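Local coordinates for protein histidine acid phosphatase (Hafnia alvei, PDB 4ARU) that belongs to branch 2 of the histidine phosphatase superfamily, folded as an alpha/beta protein around a mixed beta-sheet flanked by helices, at residues V13-R18 against E66-Q71; M319-P324 against G334-E339; R198-D203 against A209-V214. All blocks are in the same frame, centred on the assembly; numbering follows the deposited sequence. Where two conformers were deposited one is given.

Interaction 1 (V13-R18 against E66-Q71)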
loop_
_atom_site.group_PDB
_atom_site.type_symbol
_atom_site.label_atom_id
_atom_site.label_comp_id
_atom_site.label_asym_id
_atom_site.label_seq_id
_atom_site.Cartn_x
_atom_site.Cartn_y
_atom_site.Cartn_z
ATOM N N VAL A 13 15.552 -9.381 -3.981
ATOM C CA VAL A 13 14.508 -8.364 -3.918
ATOM C C VAL A 13 13.469 -8.768 -2.887
ATOM O O VAL A 13 13.173 -9.981 -2.720
ATOM C CB VAL A 13 13.832 -8.211 -5.293
ATOM C CG1 VAL A 13 12.745 -7.157 -5.268
ATOM C CG2 VAL A 13 14.857 -7.849 -6.335
ATOM N N VAL A 14 12.893 -7.770 -2.237
ATOM C CA VAL A 14 11.741 -7.943 -1.366
ATOM C C VAL A 14 10.695 -6.940 -1.821
ATOM O O VAL A 14 10.964 -5.722 -1.871
ATOM C CB VAL A 14 12.078 -7.714 0.106
ATOM C CG1 VAL A 14 10.816 -7.944 0.961
ATOM C CG2 VAL A 14 13.265 -8.517 0.545
ATOM N N ILE A 15 9.518 -7.423 -2.166
ATOM C CA ILE A 15 8.457 -6.635 -2.695
ATOM C C ILE A 15 7.305 -6.611 -1.706
ATOM O O ILE A 15 6.812 -7.679 -1.341
ATOM C CB ILE A 15 7.960 -7.244 -4.007
ATOM C CG1 ILE A 15 9.143 -7.366 -4.999
ATOM C CG2 ILE A 15 6.825 -6.434 -4.605
ATOM C CD1 ILE A 15 8.804 -8.067 -6.287
ATOM N N LEU A 16 6.910 -5.440 -1.239
ATOM C CA LEU A 16 5.748 -5.288 -0.358
ATOM C C LEU A 16 4.680 -4.651 -1.216
ATOM O O LEU A 16 4.742 -3.462 -1.576
ATOM C CB LEU A 16 6.086 -4.424 0.884
ATOM C CG LEU A 16 4.844 -4.133 1.713
ATOM C CD1 LEU A 16 4.225 -5.396 2.308
ATOM C CD2 LEU A 16 5.169 -3.187 2.840
ATOM N N SER A 17 3.725 -5.475 -1.634
ATOM C CA SER A 17 2.728 -5.090 -2.603
ATOM C C SER A 17 1.368 -4.898 -1.974
ATOM O O SER A 17 0.943 -5.727 -1.168
ATOM C CB SER A 17 2.574 -6.181 -3.657
ATOM O OG SER A 17 1.742 -5.769 -4.720
ATOM N N ARG A 18 0.627 -3.880 -2.392
ATOM C CA ARG A 18 -0.810 -3.866 -2.104
ATOM C C ARG A 18 -1.478 -4.910 -2.965
ATOM O O ARG A 18 -1.056 -5.180 -4.095
ATOM C CB ARG A 18 -1.394 -2.514 -2.403
ATOM C CG ARG A 18 -2.852 -2.319 -1.997
ATOM C CD ARG A 18 -3.322 -0.903 -2.253
ATOM N NE ARG A 18 -4.732 -0.800 -1.897
ATOM C CZ ARG A 18 -5.605 0.011 -2.444
ATOM N NH1 ARG A 18 -5.245 0.929 -3.335
ATOM N NH2 ARG A 18 -6.880 -0.063 -2.087
ATOM N N GLU A 66 10.236 -9.534 -16.468
ATOM C CA GLU A 66 11.116 -8.937 -17.459
ATOM C C GLU A 66 12.212 -8.136 -16.760
ATOM O O GLU A 66 13.363 -8.213 -17.207
ATOM C CB GLU A 66 10.361 -8.017 -18.403
ATOM C CG GLU A 66 9.436 -8.694 -19.384
ATOM C CD GLU A 66 9.091 -7.844 -20.620
ATOM O OE1 GLU A 66 9.856 -6.948 -21.032
ATOM O OE2 GLU A 66 8.032 -8.119 -21.222
ATOM N N ARG A 67 11.881 -7.387 -15.705
ATOM C CA ARG A 67 12.855 -6.519 -15.038
ATOM C C ARG A 67 13.903 -7.408 -14.369
ATOM O O ARG A 67 15.117 -7.196 -14.519
ATOM C CB ARG A 67 12.143 -5.662 -13.988
ATOM C CG ARG A 67 13.037 -4.823 -13.068
ATOM C CD ARG A 67 12.098 -4.048 -12.145
ATOM N NE ARG A 67 12.710 -3.299 -11.039
ATOM C CZ ARG A 67 12.525 -1.992 -10.783
ATOM N NH1 ARG A 67 11.744 -1.209 -11.550
ATOM N NH2 ARG A 67 13.130 -1.457 -9.724
ATOM N N PHE A 68 13.468 -8.428 -13.651
ATOM C CA PHE A 68 14.432 -9.213 -12.894
ATOM C C PHE A 68 15.265 -10.147 -13.777
ATOM O O PHE A 68 16.415 -10.461 -13.445
ATOM C CB PHE A 68 13.754 -9.956 -11.743
ATOM C CG PHE A 68 13.060 -9.025 -10.749
ATOM C CD1 PHE A 68 13.637 -7.830 -10.351
ATOM C CD2 PHE A 68 11.808 -9.342 -10.243
ATOM C CE1 PHE A 68 12.982 -6.960 -9.440
ATOM C CE2 PHE A 68 11.162 -8.494 -9.354
ATOM C CZ PHE A 68 11.732 -7.300 -8.982
ATOM N N GLN A 69 14.723 -10.618 -14.900
ATOM C CA GLN A 69 15.504 -11.357 -15.886
ATOM C C GLN A 69 16.594 -10.503 -16.453
ATOM O O GLN A 69 17.717 -10.939 -16.647
ATOM C CB GLN A 69 14.640 -11.774 -17.062
ATOM C CG GLN A 69 13.887 -13.029 -16.778
ATOM C CD GLN A 69 12.833 -13.304 -17.828
ATOM O OE1 GLN A 69 12.288 -12.404 -18.449
ATOM N NE2 GLN A 69 12.554 -14.543 -18.028
ATOM N N GLN A 70 16.253 -9.262 -16.769
ATOM C CA GLN A 70 17.242 -8.369 -17.364
ATOM C C GLN A 70 18.409 -8.125 -16.396
ATOM O O GLN A 70 19.547 -7.973 -16.834
ATOM C CB GLN A 70 16.562 -7.048 -17.743
ATOM C CG GLN A 70 17.517 -6.010 -18.360
ATOM C CD GLN A 70 16.839 -4.652 -18.545
ATOM O OE1 GLN A 70 16.214 -4.100 -17.630
ATOM N NE2 GLN A 70 16.968 -4.109 -19.745
ATOM N N GLN A 71 18.106 -8.154 -15.095
ATOM C CA GLN A 71 19.096 -7.901 -14.036
ATOM C C GLN A 71 19.772 -9.205 -13.566
ATOM O O GLN A 71 20.571 -9.217 -12.611
ATOM C CB GLN A 71 18.458 -7.135 -12.860
ATOM C CG GLN A 71 17.784 -5.795 -13.257
ATOM C CD GLN A 71 16.884 -5.164 -12.185
ATOM O OE1 GLN A 71 15.943 -5.783 -11.633
ATOM N NE2 GLN A 71 17.145 -3.883 -11.904
#
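V13 and I15 of strand 9-18 meet the ring of F68, the residue that helix 51-70 sends down onto the sheet near its C-terminal end. All of the contact is apolar. I15 reaches the ring at its edge, close to the ring plane, with CD1 3.9 Å from F68 CE2. V13 spreads both branches over the neighbouring atoms: its CG2 lies 3.7 Å from F68 CE1, approaching obliquely, and its CG1 sits 3.9 Å from F68 CZ. V13 was modelled in two conformers, so its share is less certain than that of I15. With CG anti to the carbonyl carbon (chi1 -60°), the ring extends from the helix to meet the two strand residues coming the other way.

Hydrogen bonds do not cross here. Polar groups find partners elsewhere: R18, which opens the family's RHG signature at the strand's end, is salt-bridged to E222 and hydrogen-bonded to a tartaric acid molecule, probably from the crystallisation liquor.

I300 also touches F68, and L73 packs on V13; all three touching residues are buried. This contact is therefore held by shape and exclusion of water, while the salt bridge from R67 to E339 beside it adds a polar link between helix and sheet.

Interaction 2 (M319-P324 against G334-E339); sequences MTWTLP and GALVFE
M319 sends its side chain toward L336, the residue of strand 335-342 on which this contact converges. The chain runs out extended through CG (chi2 -176°) and then turns at the sulfur, which brings CE to 4.3 Å from L336 CD1. F338 lies just beyond, its CZ 4.6 Å from M319 CE. Two residues on, W321 has CG between its own backbone N and carbonyl carbon (chi1 63°), which carries the indole off the loop toward the same leucine. The six-membered part does the touching: W321 CH2 is 3.9 Å from L336 CD2 and W321 CZ3 is 4.0 Å from that methyl, which approaches the ring obliquely. M319 CE faces both methyls of L336 at nearly the same distance, while the indole meets CD2. At the other end of the indole, NE1 donates to the carbonyl of N329, tying the ring to a later part of the same loop. L323 also points at the strand but stops short of it, packing on Y356 and P331, and the carbonyl of P324 bonds to the Y356 hydroxyl.

L336 thus sits where the loop, helix 307-317 and strand 335-342 meet: I310 touches both W321 and L336, I313 touches L336, and L379 packs against M319, W321 and L336. The strand itself is paired on its two edges with strands 9-18 and 348-356.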
loop_
_atom_site.group_PDB
_atom_site.type_symbol
_atom_site.label_atom_id
_atom_site.label_comp_id
_atom_site.label_asym_id
_atom_site.label_seq_id
_atom_site.Cartn_x
_atom_site.Cartn_y
_atom_site.Cartn_z
ATOM N N MET A 319 9.943 7.931 4.090
ATOM C CA MET A 319 9.901 8.000 2.603
ATOM C C MET A 319 8.583 8.640 2.181
ATOM O O MET A 319 7.507 8.240 2.663
ATOM C CB MET A 319 10.043 6.621 1.981
ATOM C CG MET A 319 11.357 5.950 2.334
ATOM S SD MET A 319 11.594 4.354 1.505
ATOM C CE MET A 319 10.158 3.471 2.082
ATOM N N THR A 320 8.652 9.604 1.280
ATOM C CA THR A 320 7.456 10.212 0.760
ATOM C C THR A 320 7.614 10.232 -0.741
ATOM O O THR A 320 8.750 10.218 -1.264
ATOM C CB THR A 320 7.199 11.616 1.299
ATOM O OG1 THR A 320 8.325 12.418 1.060
ATOM C CG2 THR A 320 6.957 11.598 2.808
ATOM N N TRP A 321 6.495 10.259 -1.430
ATOM C CA TRP A 321 6.487 10.219 -2.877
ATOM C C TRP A 321 5.204 10.742 -3.440
ATOM O O TRP A 321 4.163 10.846 -2.746
ATOM C CB TRP A 321 6.767 8.822 -3.403
ATOM C CG TRP A 321 5.742 7.819 -3.013
ATOM C CD1 TRP A 321 4.529 7.599 -3.607
ATOM C CD2 TRP A 321 5.852 6.831 -1.955
ATOM N NE1 TRP A 321 3.874 6.554 -2.976
ATOM C CE2 TRP A 321 4.652 6.063 -1.967
ATOM C CE3 TRP A 321 6.818 6.557 -0.974
ATOM C CZ2 TRP A 321 4.434 5.037 -1.051
ATOM C CZ3 TRP A 321 6.600 5.500 -0.095
ATOM C CH2 TRP A 321 5.412 4.765 -0.127
ATOM N N THR A 322 5.286 11.108 -4.725
ATOM C CA THR A 322 4.096 11.287 -5.570
ATOM C C THR A 322 4.343 10.489 -6.832
ATOM O O THR A 322 5.463 10.407 -7.351
ATOM C CB THR A 322 3.753 12.763 -5.913
ATOM O OG1 THR A 322 2.444 12.852 -6.499
ATOM C CG2 THR A 322 4.697 13.363 -6.904
ATOM N N LEU A 323 3.302 9.818 -7.296
ATOM C CA LEU A 323 3.445 8.924 -8.443
ATOM C C LEU A 323 2.917 9.556 -9.728
ATOM O O LEU A 323 1.710 9.786 -9.868
ATOM C CB LEU A 323 2.664 7.647 -8.148
ATOM C CG LEU A 323 3.053 6.944 -6.857
ATOM C CD1 LEU A 323 2.201 5.671 -6.699
ATOM C CD2 LEU A 323 4.537 6.576 -6.808
ATOM N N PRO A 324 3.823 9.824 -10.693
ATOM C CA PRO A 324 3.335 10.357 -11.970
ATOM C C PRO A 324 2.255 9.461 -12.583
ATOM O O PRO A 324 2.408 8.252 -12.638
ATOM C CB PRO A 324 4.593 10.370 -12.860
ATOM C CG PRO A 324 5.668 10.570 -11.868
ATOM C CD PRO A 324 5.298 9.761 -10.652
ATOM N N GLY A 334 0.263 -1.558 -6.390
ATOM C CA GLY A 334 1.508 -0.786 -6.227
ATOM C C GLY A 334 2.347 -1.383 -5.127
ATOM O O GLY A 334 1.814 -1.891 -4.151
ATOM N N ALA A 335 3.660 -1.344 -5.277
ATOM C CA ALA A 335 4.497 -2.029 -4.358
ATOM C C ALA A 335 5.785 -1.259 -4.059
ATOM O O ALA A 335 6.368 -0.644 -4.996
ATOM C CB ALA A 335 4.849 -3.390 -4.893
ATOM N N LEU A 336 6.247 -1.356 -2.815
ATOM C CA LEU A 336 7.593 -0.974 -2.499
ATOM C C LEU A 336 8.509 -2.134 -2.851
ATOM O O LEU A 336 8.374 -3.274 -2.313
ATOM C CB LEU A 336 7.766 -0.679 -1.016
ATOM C CG LEU A 336 7.101 0.598 -0.529
ATOM C CD1 LEU A 336 7.134 0.623 0.999
ATOM C CD2 LEU A 336 7.799 1.806 -1.166
ATOM N N VAL A 337 9.485 -1.867 -3.675
ATOM C CA VAL A 337 10.434 -2.857 -4.126
ATOM C C VAL A 337 11.767 -2.482 -3.539
ATOM O O VAL A 337 12.396 -1.494 -3.933
ATOM C CB VAL A 337 10.510 -2.926 -5.658
ATOM C CG1 VAL A 337 11.518 -3.973 -6.093
ATOM C CG2 VAL A 337 9.111 -3.184 -6.265
ATOM N N PHE A 338 12.219 -3.315 -2.636
ATOM C CA PHE A 338 13.510 -3.173 -1.961
ATOM C C PHE A 338 14.518 -4.096 -2.619
ATOM O O PHE A 338 14.282 -5.307 -2.703
ATOM C CB PHE A 338 13.433 -3.534 -0.483
ATOM C CG PHE A 338 12.549 -2.664 0.331
ATOM C CD1 PHE A 338 11.179 -2.858 0.392
ATOM C CD2 PHE A 338 13.141 -1.735 1.204
ATOM C CE1 PHE A 338 10.404 -2.047 1.162
ATOM C CE2 PHE A 338 12.342 -0.950 2.034
ATOM C CZ PHE A 338 10.956 -1.101 1.967
ATOM N N GLU A 339 15.638 -3.558 -3.102
ATOM C CA GLU A 339 16.636 -4.303 -3.865
ATOM C C GLU A 339 17.919 -4.299 -3.099
ATOM O O GLU A 339 18.425 -3.235 -2.730
ATOM C CB GLU A 339 16.854 -3.671 -5.225
ATOM C CG GLU A 339 15.614 -3.749 -6.085
ATOM C CD GLU A 339 15.746 -3.185 -7.488
ATOM O OE1 GLU A 339 16.706 -2.458 -7.794
ATOM O OE2 GLU A 339 14.825 -3.484 -8.288
#

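Interaction 3 (R198-D203 against A209-V214)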
loop_
_atom_site.group_PDB
_atom_site.type_symbol
_atom_site.label_atom_id
_atom_site.label_comp_id
_atom_site.label_asym_id
_atom_site.label_seq_id
_atom_site.Cartn_x
_atom_site.Cartn_y
_atom_site.Cartn_z
ATOM N N ARG A 198 -12.831 14.399 13.405
ATOM C CA ARG A 198 -12.363 14.084 14.731
ATOM C C ARG A 198 -11.693 12.727 14.711
ATOM O O ARG A 198 -11.952 11.894 13.839
ATOM C CB ARG A 198 -13.448 14.141 15.808
ATOM C CG ARG A 198 -14.298 12.915 15.833
ATOM C CD ARG A 198 -15.427 13.015 16.800
ATOM N NE ARG A 198 -16.237 11.783 16.741
ATOM C CZ ARG A 198 -16.052 10.712 17.518
ATOM N NH1 ARG A 198 -15.099 10.640 18.409
ATOM N NH2 ARG A 198 -16.846 9.665 17.380
ATOM N N LEU A 199 -10.832 12.490 15.658
ATOM C CA LEU A 199 -10.170 11.230 15.794
ATOM C C LEU A 199 -10.930 10.402 16.851
ATOM O O LEU A 199 -11.124 10.835 17.975
ATOM C CB LEU A 199 -8.705 11.464 16.219
ATOM C CG LEU A 199 -7.779 10.267 16.295
ATOM C CD1 LEU A 199 -7.655 9.653 14.946
ATOM C CD2 LEU A 199 -6.403 10.641 16.813
ATOM N N ALA A 200 -11.375 9.200 16.462
ATOM C CA ALA A 200 -12.127 8.306 17.315
ATOM C C ALA A 200 -11.313 7.067 17.621
ATOM O O ALA A 200 -10.740 6.491 16.714
ATOM C CB ALA A 200 -13.433 7.928 16.628
ATOM N N ILE A 201 -11.214 6.696 18.891
ATOM C CA ILE A 201 -10.471 5.514 19.302
ATOM C C ILE A 201 -11.323 4.677 20.236
ATOM O O ILE A 201 -12.040 5.218 21.072
ATOM C CB ILE A 201 -9.151 5.900 20.004
ATOM C CG1 ILE A 201 -8.409 6.942 19.178
ATOM C CG2 ILE A 201 -8.327 4.649 20.265
ATOM C CD1 ILE A 201 -7.056 7.329 19.761
ATOM N N ASN A 202 -11.224 3.356 20.123
ATOM C CA ASN A 202 -11.924 2.461 21.057
ATOM C C ASN A 202 -11.226 2.420 22.414
ATOM O O ASN A 202 -10.207 3.070 22.630
ATOM C CB ASN A 202 -12.091 1.076 20.459
ATOM C CG ASN A 202 -10.795 0.281 20.434
ATOM O OD1 ASN A 202 -9.707 0.842 20.498
ATOM N ND2 ASN A 202 -10.920 -1.036 20.337
ATOM N N ASP A 203 -11.804 1.698 23.358
ATOM C CA ASP A 203 -11.306 1.773 24.734
ATOM C C ASP A 203 -9.872 1.236 24.867
ATOM O O ASP A 203 -9.063 1.815 25.591
ATOM C CB ASP A 203 -12.265 1.074 25.711
ATOM C CG ASP A 203 -12.516 -0.395 25.357
ATOM O OD1 ASP A 203 -12.366 -0.771 24.159
ATOM O OD2 ASP A 203 -12.855 -1.170 26.296
ATOM N N ALA A 209 -9.909 5.672 14.092
ATOM C CA ALA A 209 -10.436 6.125 12.840
ATOM C C ALA A 209 -10.488 7.641 12.760
ATOM O O ALA A 209 -10.770 8.308 13.775
ATOM C CB ALA A 209 -11.829 5.554 12.618
ATOM N N LEU A 210 -10.271 8.167 11.574
ATOM C CA LEU A 210 -10.501 9.581 11.320
ATOM C C LEU A 210 -11.974 9.701 10.867
ATOM O O LEU A 210 -12.321 9.300 9.746
ATOM C CB LEU A 210 -9.539 10.113 10.236
ATOM C CG LEU A 210 -9.761 11.535 9.782
ATOM C CD1 LEU A 210 -9.397 12.489 10.916
ATOM C CD2 LEU A 210 -8.922 11.816 8.562
ATOM N N GLU A 211 -12.847 10.193 11.753
ATOM C CA GLU A 211 -14.258 10.388 11.444
ATOM C C GLU A 211 -14.450 11.747 10.809
ATOM O O GLU A 211 -13.645 12.653 11.040
ATOM C CB GLU A 211 -15.111 10.333 12.713
ATOM C CG GLU A 211 -14.979 8.990 13.463
ATOM C CD GLU A 211 -15.602 7.803 12.695
ATOM O OE1 GLU A 211 -16.481 7.988 11.839
ATOM O OE2 GLU A 211 -15.248 6.643 13.011
ATOM N N GLY A 212 -15.528 11.919 10.085
ATOM C CA GLY A 212 -15.858 13.182 9.441
ATOM C C GLY A 212 -15.588 13.232 7.958
ATOM O O GLY A 212 -15.290 12.226 7.314
ATOM N N ALA A 213 -15.691 14.432 7.407
ATOM C CA ALA A 213 -15.713 14.618 5.983
ATOM C C ALA A 213 -14.451 14.118 5.278
ATOM O O ALA A 213 -14.502 13.584 4.163
ATOM C CB ALA A 213 -15.952 16.073 5.694
ATOM N N VAL A 214 -13.283 14.387 5.874
ATOM C CA VAL A 214 -12.026 13.992 5.233
ATOM C C VAL A 214 -11.936 12.473 5.233
ATOM O O VAL A 214 -11.608 11.848 4.230
ATOM C CB VAL A 214 -10.775 14.656 5.889
ATOM C CG1 VAL A 214 -9.510 14.070 5.301
ATOM C CG2 VAL A 214 -10.823 16.163 5.735
#
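R198 and E211 form a hydrogen-bonded antiparallel pair, and A200 with A209 forms the next, so four backbone bonds hold this hairpin. The straightest runs from A200 N to A209 O, 2.9 Å long at 179°. At the other end R198 N reaches E211 O at 3.1 Å, with the donor well above the carbonyl plane.

Around this ladder, the R198, A200, A209 and E211 side chains share one face. R198 and E211 lie side by side and point the same way, with E211 CG over one face of the guanidinium; the charged ends do not meet, R198 NH2 being 5.5 Å from E211 OE2, although a mild mutual attraction is likely. E211 CG also rests 3.7 Å from A200 CB. On the other face L199 and L210 turn inward, and L199 CD1 comes to 3.6 Å from A209 O.

Further out, N202 OD1 accepts from the backbone N of both G205 and K207, bracing the turn. G212, with phi at 103°, stands at the N-cap position and leads from the second strand into helix 213-229. The two leucines settle on M260 of helix 243-262, while L199 and I201 also pack on helix 139-150, whose K139 bonds to the carbonyls of I201 and N202.

In the fold
Interactions 1 and 2 share the central mixed sheet: strands 9-18 and 335-342 are neighbours in it, joined by probable backbone bonds from F338 N to V14 O and from L16 N to L336 O. Both are buried and wholly apolar, one laying a helix and the other a loop against the sheet. Their centres are 13 Å apart. Interaction 3 stands apart, its centre about 37 Å from that of interaction 1 and 27 Å from that of interaction 2, in a separate two-stranded hairpin among helices. It is partly exposed, and its chemistry differs accordingly: backbone bonds make the join, with charged residues outside and leucines inside.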